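Local structure of nadb-ler3 (Gallus gallus, 3WXB) at residues S134-Y137 with T138-I142; Y188-Q191 with Y192-L196. The protein catalyses the NAD(P)H-dependent reduction of carbonyl compounds as a member of the short-chain dehydrogenase/reductase family, with NADPH bound in a Rossmann fold. All coordinates share one frame; numbering follows the deposited sequence.

Contact 1. Residues S134-Y137 with T138-I142; sequences SEVY and TTNTI
Two successive amides grip the carbonyl oxygen of Tyr137: Thr141 N at 2.9 Å from Tyr137 O, and Ile142 N at 3.0 Å from the same atom. This doubly used acceptor marks a wider, pi-type turn in helix 130-160, a long helix of the Rossmann fold. The bond from Ile142 N lies in the carbonyl plane and is the straighter of the two, 164° at the hydrogen; that from Thr141 N is tilted from the plane and bent to 140°. One residue earlier the ordinary i to i+4 bond is intact, with Asn140 N 2.8 Å from Val136 O. The Tyr137 ring lies against the same turn. With CG anti to the backbone N (chi1 -165°), the ring passes over Thr141, whose CB sits above one face, offset toward the rim, in a CH-pi contact 3.9 Å from the ring centroid. Ile142 crosses at about a right angle, its CG1 3.7 Å from Tyr137 CE1. Tyr137 of the second subunit stacks its ring on this one, which puts the turn in the dimer interface. On the cofactor side, Thr139 touches the bound NADPH, while Asn140 ND2 hydrogen-bonds Ile119 O and Ser201 OG. Asn140 runs side by side with Val136, its amide nitrogen ND2 3.5 Å from the methyl CG1 of Val136.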
loop_
_atom_site.group_PDB
_atom_site.type_symbol
_atom_site.label_atom_id
_atom_site.label_comp_id
_atom_site.label_asym_id
_atom_site.label_seq_id
_atom_site.Cartn_x
_atom_site.Cartn_y
_atom_site.Cartn_z
ATOM N N SER A 134 0.595 -1.299 -11.391
ATOM C CA SER A 134 1.877 -1.897 -11.199
ATOM C C SER A 134 3.083 -0.941 -11.327
ATOM O O SER A 134 4.063 -0.980 -10.519
ATOM C CB SER A 134 1.970 -3.131 -12.131
ATOM O OG SER A 134 3.114 -3.888 -11.790
ATOM N N GLU A 135 3.052 -0.036 -12.286
ATOM C CA GLU A 135 4.178 0.869 -12.433
ATOM C C GLU A 135 4.322 1.891 -11.276
ATOM O O GLU A 135 5.442 2.237 -10.872
ATOM C CB GLU A 135 4.123 1.605 -13.769
ATOM C CG GLU A 135 4.499 0.598 -14.932
ATOM C CD GLU A 135 4.417 1.208 -16.309
ATOM O OE1 GLU A 135 3.931 2.336 -16.447
ATOM O OE2 GLU A 135 4.863 0.522 -17.258
ATOM N N VAL A 136 3.194 2.407 -10.840
ATOM C CA VAL A 136 3.155 3.445 -9.788
ATOM C C VAL A 136 3.579 2.779 -8.483
ATOM O O VAL A 136 4.358 3.337 -7.709
ATOM C CB VAL A 136 1.730 4.109 -9.663
ATOM C CG1 VAL A 136 1.677 5.153 -8.474
ATOM C CG2 VAL A 136 1.357 4.892 -10.977
ATOM N N TYR A 137 3.150 1.540 -8.285
ATOM C CA TYR A 137 3.628 0.730 -7.147
ATOM C C TYR A 137 5.130 0.444 -7.149
ATOM O O TYR A 137 5.837 0.554 -6.102
ATOM C CB TYR A 137 2.924 -0.595 -7.101
ATOM C CG TYR A 137 3.075 -1.359 -5.797
ATOM C CD1 TYR A 137 3.783 -2.579 -5.743
ATOM C CD2 TYR A 137 2.505 -0.848 -4.598
ATOM C CE1 TYR A 137 3.917 -3.301 -4.544
ATOM C CE2 TYR A 137 2.605 -1.543 -3.410
ATOM C CZ TYR A 137 3.315 -2.748 -3.375
ATOM O OH TYR A 137 3.395 -3.412 -2.201
ATOM N N THR A 138 5.639 0.024 -8.305
ATOM C CA THR A 138 7.058 -0.209 -8.296
ATOM C C THR A 138 7.902 1.046 -8.032
ATOM O O THR A 138 8.884 0.973 -7.325
ATOM C CB THR A 138 7.634 -1.188 -9.401
ATOM O OG1 THR A 138 8.653 -0.558 -10.171
ATOM C CG2 THR A 138 6.625 -1.888 -10.137
ATOM N N THR A 139 7.518 2.178 -8.581
ATOM C CA THR A 139 8.230 3.445 -8.337
ATOM C C THR A 139 8.044 3.997 -6.870
ATOM O O THR A 139 9.004 4.470 -6.227
ATOM C CB THR A 139 7.685 4.548 -9.256
ATOM O OG1 THR A 139 7.830 4.131 -10.629
ATOM C CG2 THR A 139 8.423 5.869 -9.059
ATOM N N ASN A 140 6.804 3.960 -6.396
ATOM C CA ASN A 140 6.463 4.594 -5.103
ATOM C C ASN A 140 6.683 3.734 -3.901
ATOM O O ASN A 140 6.807 4.230 -2.763
ATOM C CB ASN A 140 5.008 5.109 -5.141
ATOM C CG ASN A 140 4.844 6.302 -6.058
ATOM O OD1 ASN A 140 5.816 6.749 -6.716
ATOM N ND2 ASN A 140 3.634 6.856 -6.112
ATOM N N THR A 141 6.674 2.435 -4.096
ATOM C CA THR A 141 6.684 1.524 -2.947
ATOM C C THR A 141 7.806 0.552 -3.006
ATOM O O THR A 141 8.567 0.419 -2.044
ATOM C CB THR A 141 5.339 0.719 -2.807
ATOM O OG1 THR A 141 4.221 1.605 -2.940
ATOM C CG2 THR A 141 5.292 -0.021 -1.453
ATOM N N ILE A 142 7.953 -0.151 -4.139
ATOM C CA ILE A 142 9.023 -1.154 -4.187
ATOM C C ILE A 142 10.418 -0.473 -4.220
ATOM O O ILE A 142 11.340 -0.945 -3.558
ATOM C CB ILE A 142 8.878 -2.133 -5.430
ATOM C CG1 ILE A 142 7.544 -2.896 -5.364
ATOM C CG2 ILE A 142 10.103 -3.099 -5.523
ATOM C CD1 ILE A 142 7.235 -3.873 -6.642
#

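Contact 2. Residues Y188-Q191 with Y192-L196; sequences YLWQ and YGQAL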
loop_
_atom_site.group_PDB
_atom_site.type_symbol
_atom_site.label_atom_id
_atom_site.label_comp_id
_atom_site.label_asym_id
_atom_site.label_seq_id
_atom_site.Cartn_x
_atom_site.Cartn_y
_atom_site.Cartn_z
ATOM N N TYR A 188 -7.068 12.336 1.313
ATOM C CA TYR A 188 -6.929 13.762 1.049
ATOM C C TYR A 188 -7.077 14.027 -0.463
ATOM O O TYR A 188 -6.561 13.229 -1.284
ATOM C CB TYR A 188 -5.517 14.189 1.506
ATOM C CG TYR A 188 -5.148 15.648 1.395
ATOM C CD1 TYR A 188 -5.996 16.653 1.898
ATOM C CD2 TYR A 188 -3.888 16.029 0.865
ATOM C CE1 TYR A 188 -5.634 18.008 1.835
ATOM C CE2 TYR A 188 -3.492 17.382 0.812
ATOM C CZ TYR A 188 -4.379 18.373 1.294
ATOM O OH TYR A 188 -4.022 19.719 1.228
ATOM N N LEU A 189 -7.746 15.120 -0.806
ATOM C CA LEU A 189 -7.851 15.615 -2.216
ATOM C C LEU A 189 -8.665 14.728 -3.147
ATOM O O LEU A 189 -8.503 14.770 -4.382
ATOM C CB LEU A 189 -6.467 15.926 -2.811
ATOM C CG LEU A 189 -5.781 17.181 -2.163
ATOM C CD1 LEU A 189 -4.280 17.376 -2.623
ATOM C CD2 LEU A 189 -6.606 18.472 -2.429
ATOM N N TRP A 190 -9.562 13.935 -2.554
ATOM C CA TRP A 190 -10.416 12.982 -3.315
ATOM C C TRP A 190 -11.207 13.653 -4.461
ATOM O O TRP A 190 -11.308 13.116 -5.537
ATOM C CB TRP A 190 -11.399 12.246 -2.371
ATOM C CG TRP A 190 -12.312 11.291 -3.153
ATOM C CD1 TRP A 190 -13.615 11.511 -3.505
ATOM C CD2 TRP A 190 -11.924 10.049 -3.802
ATOM N NE1 TRP A 190 -14.089 10.436 -4.242
ATOM C CE2 TRP A 190 -13.078 9.528 -4.429
ATOM C CE3 TRP A 190 -10.747 9.283 -3.814
ATOM C CZ2 TRP A 190 -13.073 8.310 -5.111
ATOM C CZ3 TRP A 190 -10.739 8.066 -4.491
ATOM C CH2 TRP A 190 -11.892 7.597 -5.137
ATOM N N GLN A 191 -11.764 14.833 -4.185
ATOM C CA GLN A 191 -12.520 15.634 -5.134
ATOM C C GLN A 191 -11.645 16.165 -6.271
ATOM O O GLN A 191 -12.101 16.240 -7.435
ATOM C CB GLN A 191 -13.274 16.775 -4.386
ATOM C CG GLN A 191 -12.448 17.531 -3.261
ATOM C CD GLN A 191 -12.153 16.697 -1.956
ATOM O OE1 GLN A 191 -13.056 16.157 -1.316
ATOM N NE2 GLN A 191 -10.887 16.621 -1.581
ATOM N N TYR A 192 -10.369 16.450 -5.965
ATOM C CA TYR A 192 -9.385 16.843 -6.968
ATOM C C TYR A 192 -8.945 15.674 -7.886
ATOM O O TYR A 192 -8.764 15.851 -9.068
ATOM C CB TYR A 192 -8.181 17.453 -6.250
ATOM C CG TYR A 192 -7.050 17.888 -7.131
ATOM C CD1 TYR A 192 -7.127 19.067 -7.881
ATOM C CD2 TYR A 192 -5.846 17.185 -7.144
ATOM C CE1 TYR A 192 -6.039 19.477 -8.698
ATOM C CE2 TYR A 192 -4.788 17.584 -7.971
ATOM C CZ TYR A 192 -4.901 18.732 -8.738
ATOM O OH TYR A 192 -3.829 19.085 -9.530
ATOM N N GLY A 193 -8.772 14.484 -7.349
ATOM C CA GLY A 193 -8.318 13.377 -8.150
ATOM C C GLY A 193 -8.388 12.074 -7.399
ATOM O O GLY A 193 -7.918 11.994 -6.232
ATOM N N GLN A 194 -8.910 11.030 -8.073
ATOM C CA GLN A 194 -9.085 9.719 -7.452
ATOM C C GLN A 194 -7.742 9.030 -7.347
ATOM O O GLN A 194 -7.345 8.576 -6.265
ATOM C CB GLN A 194 -10.082 8.854 -8.238
ATOM C CG GLN A 194 -11.487 9.480 -8.210
ATOM C CD GLN A 194 -12.558 8.647 -8.932
ATOM O OE1 GLN A 194 -12.256 7.758 -9.700
ATOM N NE2 GLN A 194 -13.805 8.968 -8.681
ATOM N N ALA A 195 -7.060 8.916 -8.486
ATOM C CA ALA A 195 -5.674 8.401 -8.547
ATOM C C ALA A 195 -5.417 7.198 -7.639
ATOM O O ALA A 195 -4.489 7.200 -6.821
ATOM C CB ALA A 195 -4.711 9.539 -8.253
ATOM N N LEU A 196 -6.211 6.139 -7.835
ATOM C CA LEU A 196 -6.102 4.956 -7.037
ATOM C C LEU A 196 -4.723 4.374 -6.994
ATOM O O LEU A 196 -4.243 3.990 -5.925
ATOM C CB LEU A 196 -7.073 3.893 -7.541
ATOM C CG LEU A 196 -8.473 3.898 -6.950
ATOM C CD1 LEU A 196 -9.155 5.264 -7.198
ATOM C CD2 LEU A 196 -9.335 2.719 -7.592
HETATM O O HOH W 1 -13.248 12.088 -7.235
#
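Gln194 lays its aliphatic chain over one face of the Trp190 indole, and this is the tight part of the loop. Its CG stands 3.8 Å from the centroid of the six-membered ring, 21° off the normal, a CH-pi contact displaced toward the rim. The chain is extended beyond CG (chi2 -178°), which carries the amide along the indole with the two planes 19° apart. A water bridges the pair, donating to Trp190 O at 2.8 Å and accepting a weak bond from Gln194 NE2. Gln194 OE1 is held by Ile125 N. Leu196 adds an apolar touch, its CD1 4.1 Å from Trp190 CH2. The other half is looser and more exposed. Here the chain makes a single turn, closed by an i to i+4 bond, Gly193 N donating to Leu189 O at 3.0 Å. Beside it the side chains of Leu189 and Tyr192 approach through their CB atoms, 4.1 Å apart, and the Tyr192 ring leads away to meet that of Trp230. The loop connects strand 173-177 to helix 196-216, with Ala195 as the helix N-cap; Arg199 of that helix hydrogen-bonds the carbonyls of Tyr188, Gly193 and Gln194, and Trp190 packs on Met214 of the second subunit.

Contact 1 comes first along the chain, and the two centres lie 18 Å apart; their nearest atoms stay about 7 Å from each other, so they do not touch. Helix 196-216 joins them: contact 2 leads into its first turn, and contact 1 packs against it at Ser197, Tyr198 and Ala204. Tyr198, an NADPH-binding residue, is near both, its side chain about 4 Å from that of Asn140 and about 7 Å from that of Leu196. In contact 1 the Thr139 side chain is about 4 Å from the bound NADPH; in contact 2 the Leu189 side chain is about 6 Å from it. Both contacts also meet the second subunit.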